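PDB 4TKC: mannose recognizing lectin from Marasmius oreades, which binds mannose through pockets of the bulb-type lectin kind, two of which hold a mannopyranose. Local coordinates for residues A[7-12]-A[24-29]; A[40-45]-A[112-117]. All coordinates share one frame; numbering follows the deposited sequence.

Interaction 1. Residues A[7-12]-A[24-29]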
loop_
_atom_site.group_PDB
_atom_site.type_symbol
_atom_site.label_atom_id
_atom_site.label_comp_id
_atom_site.label_asym_id
_atom_site.label_seq_id
_atom_site.Cartn_x
_atom_site.Cartn_y
_atom_site.Cartn_z
ATOM N N TYR A 7 5.359 -5.588 3.092
ATOM C CA TYR A 7 5.738 -6.112 1.782
ATOM C C TYR A 7 7.053 -6.893 1.771
ATOM O O TYR A 7 7.524 -7.255 0.679
ATOM C CB TYR A 7 5.873 -4.945 0.786
ATOM C CG TYR A 7 4.582 -4.331 0.365
ATOM C CD1 TYR A 7 3.838 -4.960 -0.593
ATOM C CD2 TYR A 7 4.281 -3.043 0.708
ATOM C CE1 TYR A 7 2.624 -4.420 -0.972
ATOM C CE2 TYR A 7 3.071 -2.475 0.320
ATOM C CZ TYR A 7 2.296 -3.144 -0.593
ATOM O OH TYR A 7 1.099 -2.531 -1.023
ATOM N N GLY A 8 7.647 -7.141 2.936
ATOM C CA GLY A 8 9.041 -7.649 2.955
ATOM C C GLY A 8 9.962 -6.692 2.182
ATOM O O GLY A 8 9.955 -5.486 2.381
ATOM N N SER A 9 10.672 -7.264 1.211
ATOM C CA SER A 9 11.632 -6.484 0.423
ATOM C C SER A 9 11.116 -5.774 -0.818
ATOM O O SER A 9 11.770 -4.908 -1.402
ATOM C CB SER A 9 12.756 -7.423 -0.081
ATOM O OG SER A 9 12.232 -8.358 -1.036
ATOM N N THR A 10 9.889 -6.115 -1.225
ATOM C CA THR A 10 9.501 -5.861 -2.589
ATOM C C THR A 10 8.125 -5.198 -2.738
ATOM O O THR A 10 7.125 -5.690 -2.182
ATOM C CB THR A 10 9.550 -7.178 -3.397
ATOM O OG1 THR A 10 10.885 -7.732 -3.360
ATOM C CG2 THR A 10 9.076 -6.991 -4.855
ATOM N N LEU A 11 8.084 -4.075 -3.446
ATOM C CA LEU A 11 6.852 -3.357 -3.778
ATOM C C LEU A 11 6.423 -3.757 -5.174
ATOM O O LEU A 11 7.038 -3.362 -6.147
ATOM C CB LEU A 11 7.086 -1.835 -3.729
ATOM C CG LEU A 11 5.831 -1.002 -3.525
ATOM C CD1 LEU A 11 5.150 -1.346 -2.199
ATOM C CD2 LEU A 11 6.140 0.473 -3.591
ATOM N N PRO A 12 5.436 -4.641 -5.294
ATOM C CA PRO A 12 4.912 -5.013 -6.613
ATOM C C PRO A 12 3.961 -3.951 -7.207
ATOM O O PRO A 12 3.713 -2.932 -6.572
ATOM C CB PRO A 12 4.149 -6.319 -6.328
ATOM C CG PRO A 12 3.880 -6.318 -4.872
ATOM C CD PRO A 12 4.645 -5.231 -4.198
ATOM N N ILE A 24 11.976 -3.723 3.640
ATOM C CA ILE A 24 13.132 -4.188 4.415
ATOM C C ILE A 24 13.801 -5.338 3.674
ATOM O O ILE A 24 13.169 -6.198 3.098
ATOM C CB ILE A 24 12.686 -4.617 5.855
ATOM C CG1 ILE A 24 13.867 -4.920 6.788
ATOM C CG2 ILE A 24 11.694 -5.777 5.807
ATOM C CD1 ILE A 24 14.672 -3.696 7.139
ATOM N N SER A 25 15.131 -5.254 3.574
ATOM C CA SER A 25 15.920 -6.359 3.004
ATOM C C SER A 25 15.764 -7.619 3.855
ATOM O O SER A 25 15.519 -7.543 5.077
ATOM C CB SER A 25 17.413 -6.005 2.848
ATOM O OG SER A 25 18.016 -5.779 4.109
ATOM N N ASP A 26 15.974 -8.769 3.216
ATOM C CA ASP A 26 15.955 -10.039 3.923
ATOM C C ASP A 26 16.905 -10.030 5.119
ATOM O O ASP A 26 16.628 -10.599 6.170
ATOM C CB ASP A 26 16.241 -11.222 2.996
ATOM C CG ASP A 26 15.197 -11.394 1.915
ATOM O OD1 ASP A 26 14.037 -10.945 2.104
ATOM O OD2 ASP A 26 15.586 -11.910 0.840
ATOM N N SER A 27 18.034 -9.355 4.946
ATOM C CA SER A 27 19.063 -9.272 5.973
ATOM C C SER A 27 18.658 -8.415 7.159
ATOM O O SER A 27 19.288 -8.486 8.219
ATOM C CB SER A 27 20.350 -8.666 5.400
ATOM O OG SER A 27 20.150 -7.291 5.086
ATOM N N GLY A 28 17.642 -7.564 6.968
ATOM C CA GLY A 28 17.311 -6.584 7.993
ATOM C C GLY A 28 18.107 -5.288 7.960
ATOM O O GLY A 28 17.815 -4.359 8.732
ATOM N N ARG A 29 19.181 -5.252 7.151
ATOM C CA ARG A 29 20.139 -4.121 7.206
ATOM C C ARG A 29 19.737 -2.944 6.338
ATOM O O ARG A 29 20.115 -1.817 6.635
ATOM C CB ARG A 29 21.561 -4.553 6.825
ATOM C CG ARG A 29 22.134 -5.699 7.662
ATOM C CD ARG A 29 23.584 -6.008 7.325
ATOM N NE ARG A 29 24.425 -4.811 7.452
ATOM C CZ ARG A 29 25.582 -4.612 6.830
ATOM N NH1 ARG A 29 26.110 -5.552 6.044
ATOM N NH2 ARG A 29 26.080 -3.387 6.870
HETATM O O HOH W 1 12.461 -10.696 0.003
#
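Gly8 and Ser9 meet Ile24 where a type II' beta turn spanning Tyr7 to Thr10 leads into strand 10-12 of the bulb-type lectin fold, beside the end of strand 21-24. The tight part is backbone. Ile24 N gives its hydrogen to Gly8 O at 3.0 Å, nearly straight at 171°, although the donor stands above the carbonyl plane, 45° out of it. Next to this bond Ile24 O lies against the alpha-carbon edge of the turn, 3.1 Å from Ser9 CA and 3.4 Å from Ser9 CB. Gly8 takes the first corner of the turn with a positive phi, which suits a glycine. Of the Ile24 side chain, the CG2 methyl does the touching, 3.9 Å from Gly8 O, because CG1 lies anti to the backbone N (chi1 -172°) and carries the longer branch away from the turn. Tyr7 OH bonds Val16 N and, across the dimer, Asn14 O of the second subunit.

Toward Asp26 the contact is looser and mediated by water. Asp26, at the first corner of a type I turn from Ser25 to Gly28, brings its carboxylate no closer than 4.3 Å, from OD1 to Ser9 CB, and a water fills the role of linker. Ser9 OG is also hydrogen-bonded to Thr10 OG1 within its own turn. The bridging water donates to Asp26 OD1 at 2.6 Å and lies equally far from Ser9 OG.

Interaction 2. Residues A[40-45]-A[112-117]. With MAN (alpha-D-mannopyranose), chain D.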
loop_
_atom_site.group_PDB
_atom_site.type_symbol
_atom_site.label_atom_id
_atom_site.label_comp_id
_atom_site.label_asym_id
_atom_site.label_seq_id
_atom_site.Cartn_x
_atom_site.Cartn_y
_atom_site.Cartn_z
ATOM N N ILE A 40 11.620 10.367 1.741
ATOM C CA ILE A 40 11.775 9.051 1.141
ATOM C C ILE A 40 13.267 8.670 1.240
ATOM O O ILE A 40 14.145 9.360 0.692
ATOM C CB ILE A 40 11.350 9.035 -0.334
ATOM C CG1 ILE A 40 9.904 9.540 -0.479
ATOM C CG2 ILE A 40 11.462 7.638 -0.904
ATOM C CD1 ILE A 40 9.504 9.781 -1.912
ATOM N N GLN A 41 13.544 7.645 2.045
ATOM C CA GLN A 41 14.953 7.424 2.470
ATOM C C GLN A 41 15.308 5.952 2.483
ATOM O O GLN A 41 14.579 5.108 3.003
ATOM C CB GLN A 41 15.152 8.012 3.867
ATOM C CG GLN A 41 14.830 9.487 3.943
ATOM C CD GLN A 41 15.117 10.082 5.297
ATOM O OE1 GLN A 41 14.910 9.449 6.322
ATOM N NE2 GLN A 41 15.641 11.316 5.303
ATOM N N LEU A 42 16.520 5.687 1.988
ATOM C CA LEU A 42 17.086 4.354 1.958
ATOM C C LEU A 42 18.228 4.380 2.969
ATOM O O LEU A 42 19.238 5.094 2.779
ATOM C CB LEU A 42 17.654 4.027 0.566
ATOM C CG LEU A 42 18.154 2.599 0.343
ATOM C CD1 LEU A 42 16.991 1.612 0.401
ATOM C CD2 LEU A 42 18.922 2.497 -0.972
ATOM N N PHE A 43 18.139 3.531 3.989
ATOM C CA PHE A 43 19.104 3.506 5.096
ATOM C C PHE A 43 19.754 2.138 5.225
ATOM O O PHE A 43 19.163 1.087 4.993
ATOM C CB PHE A 43 18.367 3.857 6.415
ATOM C CG PHE A 43 18.473 5.305 6.807
ATOM C CD1 PHE A 43 17.579 6.253 6.323
ATOM C CD2 PHE A 43 19.509 5.733 7.607
ATOM C CE1 PHE A 43 17.719 7.594 6.644
ATOM C CE2 PHE A 43 19.660 7.066 7.934
ATOM C CZ PHE A 43 18.768 8.000 7.454
ATOM N N LEU A 44 21.043 2.180 5.534
ATOM C CA LEU A 44 21.823 1.006 5.953
ATOM C C LEU A 44 22.021 1.032 7.476
ATOM O O LEU A 44 22.550 2.022 8.020
ATOM C CB LEU A 44 23.215 1.014 5.295
ATOM C CG LEU A 44 24.076 -0.229 5.545
ATOM C CD1 LEU A 44 23.446 -1.537 5.049
ATOM C CD2 LEU A 44 25.444 -0.008 4.880
ATOM N N ASP A 45 21.737 -0.097 8.125
ATOM C CA ASP A 45 21.927 -0.274 9.566
ATOM C C ASP A 45 21.362 0.859 10.419
ATOM O O ASP A 45 21.938 1.200 11.450
ATOM C CB ASP A 45 23.418 -0.454 9.838
ATOM C CG ASP A 45 23.967 -1.639 9.133
ATOM O OD1 ASP A 45 23.294 -2.673 9.016
ATOM O OD2 ASP A 45 25.151 -1.567 8.780
ATOM N N TRP A 112 16.066 0.705 -13.435
ATOM C CA TRP A 112 16.400 1.849 -12.608
ATOM C C TRP A 112 16.991 1.327 -11.293
ATOM O O TRP A 112 16.647 0.242 -10.797
ATOM C CB TRP A 112 15.172 2.724 -12.326
ATOM C CG TRP A 112 15.441 3.945 -11.498
ATOM C CD1 TRP A 112 15.655 5.203 -11.959
ATOM C CD2 TRP A 112 15.473 4.039 -10.058
ATOM N NE1 TRP A 112 15.874 6.060 -10.916
ATOM C CE2 TRP A 112 15.746 5.377 -9.737
ATOM C CE3 TRP A 112 15.367 3.111 -9.018
ATOM C CZ2 TRP A 112 15.864 5.819 -8.416
ATOM C CZ3 TRP A 112 15.490 3.542 -7.735
ATOM C CH2 TRP A 112 15.707 4.893 -7.436
ATOM N N HIS A 113 17.966 2.054 -10.775
ATOM C CA HIS A 113 18.509 1.710 -9.487
ATOM C C HIS A 113 19.081 2.932 -8.788
ATOM O O HIS A 113 19.439 3.960 -9.426
ATOM C CB HIS A 113 19.500 0.539 -9.606
ATOM C CG HIS A 113 20.838 0.901 -10.175
ATOM N ND1 HIS A 113 20.993 1.527 -11.395
ATOM C CD2 HIS A 113 22.090 0.677 -9.707
ATOM C CE1 HIS A 113 22.286 1.691 -11.640
ATOM N NE2 HIS A 113 22.967 1.233 -10.607
ATOM N N THR A 114 19.231 2.793 -7.481
ATOM C CA THR A 114 19.843 3.840 -6.689
ATOM C C THR A 114 21.368 3.909 -6.880
ATOM O O THR A 114 21.988 4.884 -6.459
ATOM C CB THR A 114 19.491 3.714 -5.170
ATOM O OG1 THR A 114 19.732 2.395 -4.712
ATOM C CG2 THR A 114 18.023 4.123 -4.906
ATOM N N ASN A 115 21.967 2.809 -7.337
ATOM C CA ASN A 115 23.429 2.687 -7.438
ATOM C C ASN A 115 23.999 2.831 -6.039
ATOM O O ASN A 115 25.030 3.499 -5.875
ATOM C CB ASN A 115 24.074 3.716 -8.400
ATOM C CG ASN A 115 25.579 3.475 -8.583
ATOM O OD1 ASN A 115 25.979 2.314 -8.661
ATOM N ND2 ASN A 115 26.432 4.550 -8.594
ATOM N N THR A 116 23.567 1.958 -5.140
ATOM C CA THR A 116 23.983 1.979 -3.746
ATOM C C THR A 116 24.198 0.539 -3.259
ATOM O O THR A 116 23.963 0.228 -2.065
ATOM C CB THR A 116 22.961 2.715 -2.845
ATOM O OG1 THR A 116 21.690 2.054 -2.925
ATOM C CG2 THR A 116 22.773 4.174 -3.246
ATOM N N ALA A 117 24.770 -0.292 -4.156
ATOM C CA ALA A 117 25.158 -1.682 -3.836
ATOM C C ALA A 117 26.509 -1.691 -3.077
ATOM O O ALA A 117 27.575 -2.078 -3.603
ATOM C CB ALA A 117 25.217 -2.547 -5.093
HETATM C C1 MAN D . 24.019 -4.496 -9.034
HETATM C C2 MAN D . 23.175 -5.382 -8.126
HETATM C C3 MAN D . 22.092 -6.049 -8.969
HETATM C C4 MAN D . 21.262 -4.984 -9.705
HETATM C C5 MAN D . 22.188 -4.105 -10.553
HETATM C C6 MAN D . 21.436 -2.948 -11.162
HETATM O O1 MAN D . 24.754 -5.286 -9.947
HETATM O O2 MAN D . 22.651 -4.578 -7.106
HETATM O O3 MAN D . 21.259 -6.791 -8.106
HETATM O O4 MAN D . 20.290 -5.624 -10.516
HETATM O O5 MAN D . 23.252 -3.575 -9.762
HETATM O O6 MAN D . 22.264 -2.266 -12.078
#
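Behind one mannose pocket of this bulb-type lectin, the chain leaving strand 109-113 packs against strand 40-44 of another sheet. The contact is small and buried, and its backbones stay well apart, with 9.1 Å between Leu42 CA and Thr114 CA. One methyl spans the gap: Leu42 CD2 reaches Thr116 OG1 at 3.4 Å and Thr114 OG1 at 3.8 Å, the leucine lying aslant to both threonines. Its CG stands anti to the backbone N (chi1 -174°), which extends the isobutyl group from the strand toward the pair of hydroxyls.

Those hydroxyls are buried, yet well supplied. Thr114 OG1 donates to Thr116 OG1 at 2.7 Å, and both threonines hold OG1 between the backbone N and the carbonyl carbon, at chi1 50° and 60°. Thr116 OG1 is further bonded to Gly99 O, while Thr114 OG1 also meets Leu101 N and Asn100 OD1. The methyl therefore rests on oxygens already engaged in hydrogen bonds.

Other residues of the same segment line the sugar pocket by van der Waals contact, away from the leucine. MAN O6 sits 3.7 Å above the plane of the His113 ring, over its centre, and Ala117 CB approaches MAN O2 at 3.8 Å. Gln96, Asp98, Asn100 and Tyr104 supply the hydrogen bonds to the mannose. Asn100 belongs to both systems, since its ND2 bonds the sugar and its OD1 pairs with Thr114 OG1 and with Thr116 N. This Gln-Asp-Asn-Tyr set is the signature of the mannose site of bulb-type lectins.

The two contacts lie in series along the chain, interaction 1 closing before interaction 2 opens, with centres about 12 Å apart. Each joins the same pair of antiparallel sheets: one containing strands 10-12, 92-95, 101-105 and 109-113, the other strands 21-24, 30-34, 40-44 and 48-53. Interaction 1 works near the surface, at the turn leading into edge strand 10-12, whereas interaction 2 lies in the interior beside a mannose pocket. They meet directly through a salt bridge, Arg29 NH2 to Asp45 OD2 at 2.8 Å. The first sheet, which carries this pocket, is thus joined to its neighbour by the chain just before strand 10-12 and just after strand 109-113, its two outermost strands.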